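Local coordinates for protein ecdysteroid-phosphate phosphatase (Bombyx mori, PDB 3C7T) that removes the phosphate from ecdysone 22-phosphate and related ecdysteroid phosphates, converting the inactive conjugates into active hormone, and also has protein tyrosine phosphatase activity, at residues Arg4-Ala9 against Ala78-Lys83; Cys228-Met233 against Val241-Pro246. One frame throughout, in Å; residues are numbered along the deposited sequence.

Overall arrangement
Both interactions lie on one side of the histidine phosphatase domain and share its central mixed sheet, in which strands 5-11 and 230-235 are antiparallel neighbours. Interaction 1 joins the first of these to the loop between helix 62-77 and strand 84-87; it is partly buried, wholly apolar and made by aromatic rings against branched side chains. Interaction 2 is buried more deeply and mixes chemistries: a backbone hydrogen bond and a bridging water at one end, proline, leucine and cysteine contacts at the other. Ala9 and Gly231, and Val7 and Met233, link the two through the sheet backbone, while Pro244 packs on Phe8 and its carbonyl oxygen meets CB of Ala78.

Interaction 1 of 2, residues Arg4-Ala9 against Ala78-Lys83; sequences RRWVFA and AGVSIK
The indole of Trp6 receives CG1 of Val80 obliquely, 3.8 Å from its CD1, in an off-centre CH-pi contact with the five-membered ring, 29° from the ring normal. On one face of the indole sits Phe8, whose CZ is 3.1 Å above the plane and displaced toward the rim. The same valine methyl lies at the edge of the phenyl ring, near its plane, with Val80 CG1 4.1 Å from Phe8 CE2. The extended first torsion of Val80 (chi1 -180°) turns CG1 toward both rings and sets CG2 beside the indole nitrogen, 4.0 Å from Trp6 NE1. Trp6 and Phe8 are alternate residues of strand 5-11, a strand inside the mixed sheet of the histidine phosphatase domain, so both rings rise from the same face of that sheet. Gly79, at the start of the facing loop, has the positive phi of the Schellman motif that ends helix 62-77. Farther along the loop, Ile82 extends CD1 obliquely toward the phenyl ring, 4.4 Å from Phe8 CE2. Met75 of helix 62-77 touches Phe8, Val80 and Ile82, and the side chain of Arg234 makes a cation-pi contact with Trp6.

Interaction 2 of 2, residues Cys228-Met233 against Val241-Pro246; sequences CALGAM and VSPPCP
Leu230 lays its CD2 methyl against the ring of Pro243, 3.6 Å from CB, as the leucine and proline side chains pass each other, running opposite ways. The same methyl reaches Cys245, with Leu230 CD2 3.7 Å from SG. A first torsion that swings CG to the far side of CA-CB from the leucine nitrogen (chi1 -180°) extends the side chain toward the loop. Pro243 also packs on the small side chain of Ala232, whose CB is 3.8 Å from the proline CG. Toward Val241 the contact becomes polar. The N-H of Val241 donates to Ala232 O at 3.1 Å, nearly straight at the hydrogen (168°) although the donor stands 40° out of the carbonyl plane. Instead of a second direct bond, a water accepts from Ala232 N and donates to Val241 O, at 2.7 Å from each, and so bridges the two backbones beside the direct bond. CG2 of Val241 adds an apolar contact with Ala232 CB at 4.2 Å. Strands 230-235 and 239-241 form a beta-hairpin at the edge of the mixed sheet within this chain, and the loop from Ser242 folds back along strand 230-235. Within the loop, Ser242 OG donates to Pro243 O, and Trp258 of the second subunit packs on both residues. Strand 230-235 runs between strands 5-11 and 239-241 of the sheet; Ala232, Val241 and Pro244 touch Trp6 or Phe8 of the former, Pro244 continues to Met75 of helix 62-77, and Met233 points away from the loop to pack on helix 193-204.

Interaction 1 of 2, residues Arg4-Ala9 against Ala78-Lys83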
loop_
_atom_site.group_PDB
_atom_site.type_symbol
_atom_site.label_atom_id
_atom_site.label_comp_id
_atom_site.label_asym_id
_atom_site.label_seq_id
_atom_site.Cartn_x
_atom_site.Cartn_y
_atom_site.Cartn_z
ATOM N N ARG A 4 -15.382 24.368 18.486
ATOM C CA ARG A 4 -15.941 23.071 17.995
ATOM C C ARG A 4 -14.921 21.921 18.007
ATOM O O ARG A 4 -13.706 22.146 18.053
ATOM C CB ARG A 4 -16.634 23.242 16.631
ATOM C CG ARG A 4 -18.162 23.305 16.772
ATOM C CD ARG A 4 -18.853 24.215 15.756
ATOM N NE ARG A 4 -18.778 23.698 14.390
ATOM C CZ ARG A 4 -19.750 23.031 13.766
ATOM N NH1 ARG A 4 -20.907 22.775 14.374
ATOM N NH2 ARG A 4 -19.561 22.618 12.519
ATOM N N ARG A 5 -15.447 20.699 17.971
ATOM C CA ARG A 5 -14.709 19.470 18.209
ATOM C C ARG A 5 -14.921 18.554 16.997
ATOM O O ARG A 5 -15.933 18.687 16.312
ATOM C CB ARG A 5 -15.334 18.812 19.438
ATOM C CG ARG A 5 -14.584 17.674 20.039
ATOM C CD ARG A 5 -14.862 17.608 21.522
ATOM N NE ARG A 5 -16.133 17.007 21.885
ATOM C CZ ARG A 5 -16.252 15.822 22.467
ATOM N NH1 ARG A 5 -15.176 15.103 22.732
ATOM N NH2 ARG A 5 -17.446 15.358 22.797
ATOM N N TRP A 6 -13.987 17.633 16.743
ATOM C CA TRP A 6 -14.164 16.611 15.692
ATOM C C TRP A 6 -14.531 15.240 16.262
ATOM O O TRP A 6 -13.982 14.792 17.264
ATOM C CB TRP A 6 -12.879 16.399 14.894
ATOM C CG TRP A 6 -12.355 17.532 14.078
ATOM C CD1 TRP A 6 -11.414 18.443 14.452
ATOM C CD2 TRP A 6 -12.687 17.826 12.722
ATOM N NE1 TRP A 6 -11.154 19.315 13.412
ATOM C CE2 TRP A 6 -11.923 18.953 12.337
ATOM C CE3 TRP A 6 -13.568 17.254 11.790
ATOM C CZ2 TRP A 6 -12.012 19.519 11.055
ATOM C CZ3 TRP A 6 -13.649 17.812 10.515
ATOM C CH2 TRP A 6 -12.880 18.938 10.165
ATOM N N VAL A 7 -15.448 14.559 15.593
ATOM C CA VAL A 7 -15.669 13.140 15.853
ATOM C C VAL A 7 -15.559 12.427 14.495
ATOM O O VAL A 7 -16.199 12.828 13.509
ATOM C CB VAL A 7 -17.026 12.870 16.539
ATOM C CG1 VAL A 7 -17.270 11.381 16.678
ATOM C CG2 VAL A 7 -17.075 13.555 17.927
ATOM N N PHE A 8 -14.721 11.392 14.461
ATOM C CA PHE A 8 -14.419 10.684 13.215
ATOM C C PHE A 8 -14.860 9.249 13.303
ATOM O O PHE A 8 -14.942 8.686 14.396
ATOM C CB PHE A 8 -12.908 10.703 12.961
ATOM C CG PHE A 8 -12.348 12.071 12.759
ATOM C CD1 PHE A 8 -12.719 12.829 11.656
ATOM C CD2 PHE A 8 -11.436 12.593 13.658
ATOM C CE1 PHE A 8 -12.178 14.086 11.453
ATOM C CE2 PHE A 8 -10.890 13.864 13.464
ATOM C CZ PHE A 8 -11.264 14.603 12.369
ATOM N N ALA A 9 -15.123 8.641 12.143
ATOM C CA ALA A 9 -15.411 7.207 12.091
ATOM C C ALA A 9 -14.604 6.670 10.921
ATOM O O ALA A 9 -14.552 7.288 9.844
ATOM C CB ALA A 9 -16.873 6.935 11.868
ATOM N N ALA A 78 -2.958 17.980 8.400
ATOM C CA ALA A 78 -4.039 18.957 8.497
ATOM C C ALA A 78 -4.054 19.688 9.848
ATOM O O ALA A 78 -4.922 20.523 10.099
ATOM C CB ALA A 78 -5.361 18.278 8.240
ATOM N N GLY A 79 -3.086 19.361 10.704
ATOM C CA GLY A 79 -2.990 19.939 12.053
ATOM C C GLY A 79 -4.038 19.457 13.027
ATOM O O GLY A 79 -4.313 20.122 14.038
ATOM N N VAL A 80 -4.647 18.307 12.746
ATOM C CA VAL A 80 -5.699 17.803 13.611
ATOM C C VAL A 80 -5.166 16.744 14.581
ATOM O O VAL A 80 -4.544 15.763 14.169
ATOM C CB VAL A 80 -6.935 17.285 12.813
ATOM C CG1 VAL A 80 -8.018 16.768 13.775
ATOM C CG2 VAL A 80 -7.503 18.396 11.929
ATOM N N SER A 81 -5.397 16.962 15.873
ATOM C CA SER A 81 -4.981 16.009 16.906
ATOM C C SER A 81 -6.138 15.064 17.226
ATOM O O SER A 81 -7.271 15.333 16.836
ATOM C CB SER A 81 -4.562 16.757 18.173
ATOM O OG SER A 81 -5.590 17.654 18.558
ATOM N N ILE A 82 -5.841 13.960 17.914
ATOM C CA ILE A 82 -6.860 13.046 18.412
ATOM C C ILE A 82 -6.463 12.647 19.837
ATOM O O ILE A 82 -5.286 12.391 20.137
ATOM C CB ILE A 82 -7.089 11.791 17.478
ATOM C CG1 ILE A 82 -7.878 12.168 16.221
ATOM C CG2 ILE A 82 -7.940 10.731 18.144
ATOM C CD1 ILE A 82 -7.036 12.602 15.091
ATOM N N LYS A 83 -7.438 12.611 20.727
ATOM C CA LYS A 83 -7.134 12.257 22.097
ATOM C C LYS A 83 -7.802 10.960 22.487
ATOM O O LYS A 83 -7.263 10.195 23.291
ATOM C CB LYS A 83 -7.582 13.394 23.020
ATOM C CG LYS A 83 -7.204 13.209 24.477
ATOM C CD LYS A 83 -7.227 14.548 25.197
ATOM C CE LYS A 83 -6.914 14.399 26.689
ATOM N NZ LYS A 83 -5.664 13.621 26.927
#

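Interaction 2 of 2, residues Cys228-Met233 against Val241-Pro246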
loop_
_atom_site.group_PDB
_atom_site.type_symbol
_atom_site.label_atom_id
_atom_site.label_comp_id
_atom_site.label_asym_id
_atom_site.label_seq_id
_atom_site.Cartn_x
_atom_site.Cartn_y
_atom_site.Cartn_z
ATOM N N CYS A 228 -10.660 1.871 5.062
ATOM C CA CYS A 228 -10.250 3.142 5.686
ATOM C C CYS A 228 -11.027 4.377 5.166
ATOM O O CYS A 228 -10.519 5.473 5.208
ATOM C CB CYS A 228 -8.733 3.337 5.575
ATOM S SG CYS A 228 -7.801 2.174 6.637
ATOM N N ALA A 229 -12.264 4.178 4.706
ATOM C CA ALA A 229 -13.183 5.298 4.479
ATOM C C ALA A 229 -13.333 6.086 5.790
ATOM O O ALA A 229 -13.526 5.507 6.858
ATOM C CB ALA A 229 -14.508 4.823 4.017
ATOM N N LEU A 230 -13.230 7.402 5.674
ATOM C CA LEU A 230 -13.239 8.286 6.825
ATOM C C LEU A 230 -14.459 9.191 6.764
ATOM O O LEU A 230 -14.714 9.876 5.764
ATOM C CB LEU A 230 -11.955 9.134 6.859
ATOM C CG LEU A 230 -11.808 10.112 8.021
ATOM C CD1 LEU A 230 -11.602 9.426 9.381
ATOM C CD2 LEU A 230 -10.666 11.098 7.756
ATOM N N GLY A 231 -15.224 9.156 7.849
ATOM C CA GLY A 231 -16.365 10.032 8.012
ATOM C C GLY A 231 -16.073 11.034 9.105
ATOM O O GLY A 231 -15.322 10.728 10.060
ATOM N N ALA A 232 -16.661 12.229 8.967
ATOM C CA ALA A 232 -16.445 13.328 9.920
ATOM C C ALA A 232 -17.711 14.080 10.349
ATOM O O ALA A 232 -18.606 14.370 9.537
ATOM C CB ALA A 232 -15.430 14.333 9.347
ATOM N N MET A 233 -17.757 14.375 11.648
ATOM C CA MET A 233 -18.730 15.299 12.222
ATOM C C MET A 233 -18.017 16.329 13.082
ATOM O O MET A 233 -16.963 16.054 13.672
ATOM C CB MET A 233 -19.773 14.540 13.029
ATOM C CG MET A 233 -20.594 13.602 12.157
ATOM S SD MET A 233 -21.981 12.869 12.995
ATOM C CE MET A 233 -23.200 14.177 12.826
ATOM N N VAL A 241 -19.663 16.855 8.026
ATOM C CA VAL A 241 -18.785 17.748 7.275
ATOM C C VAL A 241 -17.688 16.972 6.545
ATOM O O VAL A 241 -17.450 15.796 6.815
ATOM C CB VAL A 241 -18.141 18.824 8.175
ATOM C CG1 VAL A 241 -19.222 19.609 8.922
ATOM C CG2 VAL A 241 -17.146 18.206 9.168
ATOM N N SER A 242 -17.018 17.662 5.633
ATOM C CA SER A 242 -15.841 17.114 4.972
ATOM C C SER A 242 -14.757 16.812 6.013
ATOM O O SER A 242 -14.466 17.652 6.865
ATOM C CB SER A 242 -15.322 18.112 3.945
ATOM O OG SER A 242 -14.184 17.576 3.298
ATOM N N PRO A 243 -14.161 15.606 5.972
ATOM C CA PRO A 243 -12.992 15.416 6.838
ATOM C C PRO A 243 -11.793 16.323 6.462
ATOM O O PRO A 243 -11.727 16.822 5.345
ATOM C CB PRO A 243 -12.671 13.918 6.696
ATOM C CG PRO A 243 -13.884 13.304 5.992
ATOM C CD PRO A 243 -14.505 14.388 5.202
ATOM N N PRO A 244 -10.868 16.557 7.407
ATOM C CA PRO A 244 -9.755 17.495 7.170
ATOM C C PRO A 244 -8.665 16.986 6.223
ATOM O O PRO A 244 -7.764 17.753 5.859
ATOM C CB PRO A 244 -9.168 17.694 8.565
ATOM C CG PRO A 244 -9.516 16.413 9.293
ATOM C CD PRO A 244 -10.838 15.987 8.771
ATOM N N CYS A 245 -8.736 15.707 5.857
ATOM C CA CYS A 245 -7.785 15.109 4.921
ATOM C C CYS A 245 -8.526 14.406 3.778
ATOM O O CYS A 245 -9.687 14.006 3.955
ATOM C CB CYS A 245 -6.852 14.156 5.667
ATOM S SG CYS A 245 -7.628 12.621 6.232
ATOM N N PRO A 246 -7.869 14.244 2.608
ATOM C CA PRO A 246 -8.560 13.686 1.420
ATOM C C PRO A 246 -8.970 12.212 1.561
ATOM O O PRO A 246 -8.495 11.528 2.460
ATOM C CB PRO A 246 -7.528 13.834 0.285
ATOM C CG PRO A 246 -6.271 14.332 0.895
ATOM C CD PRO A 246 -6.443 14.543 2.357
HETATM O O HOH W 1 -18.032 13.197 6.810
#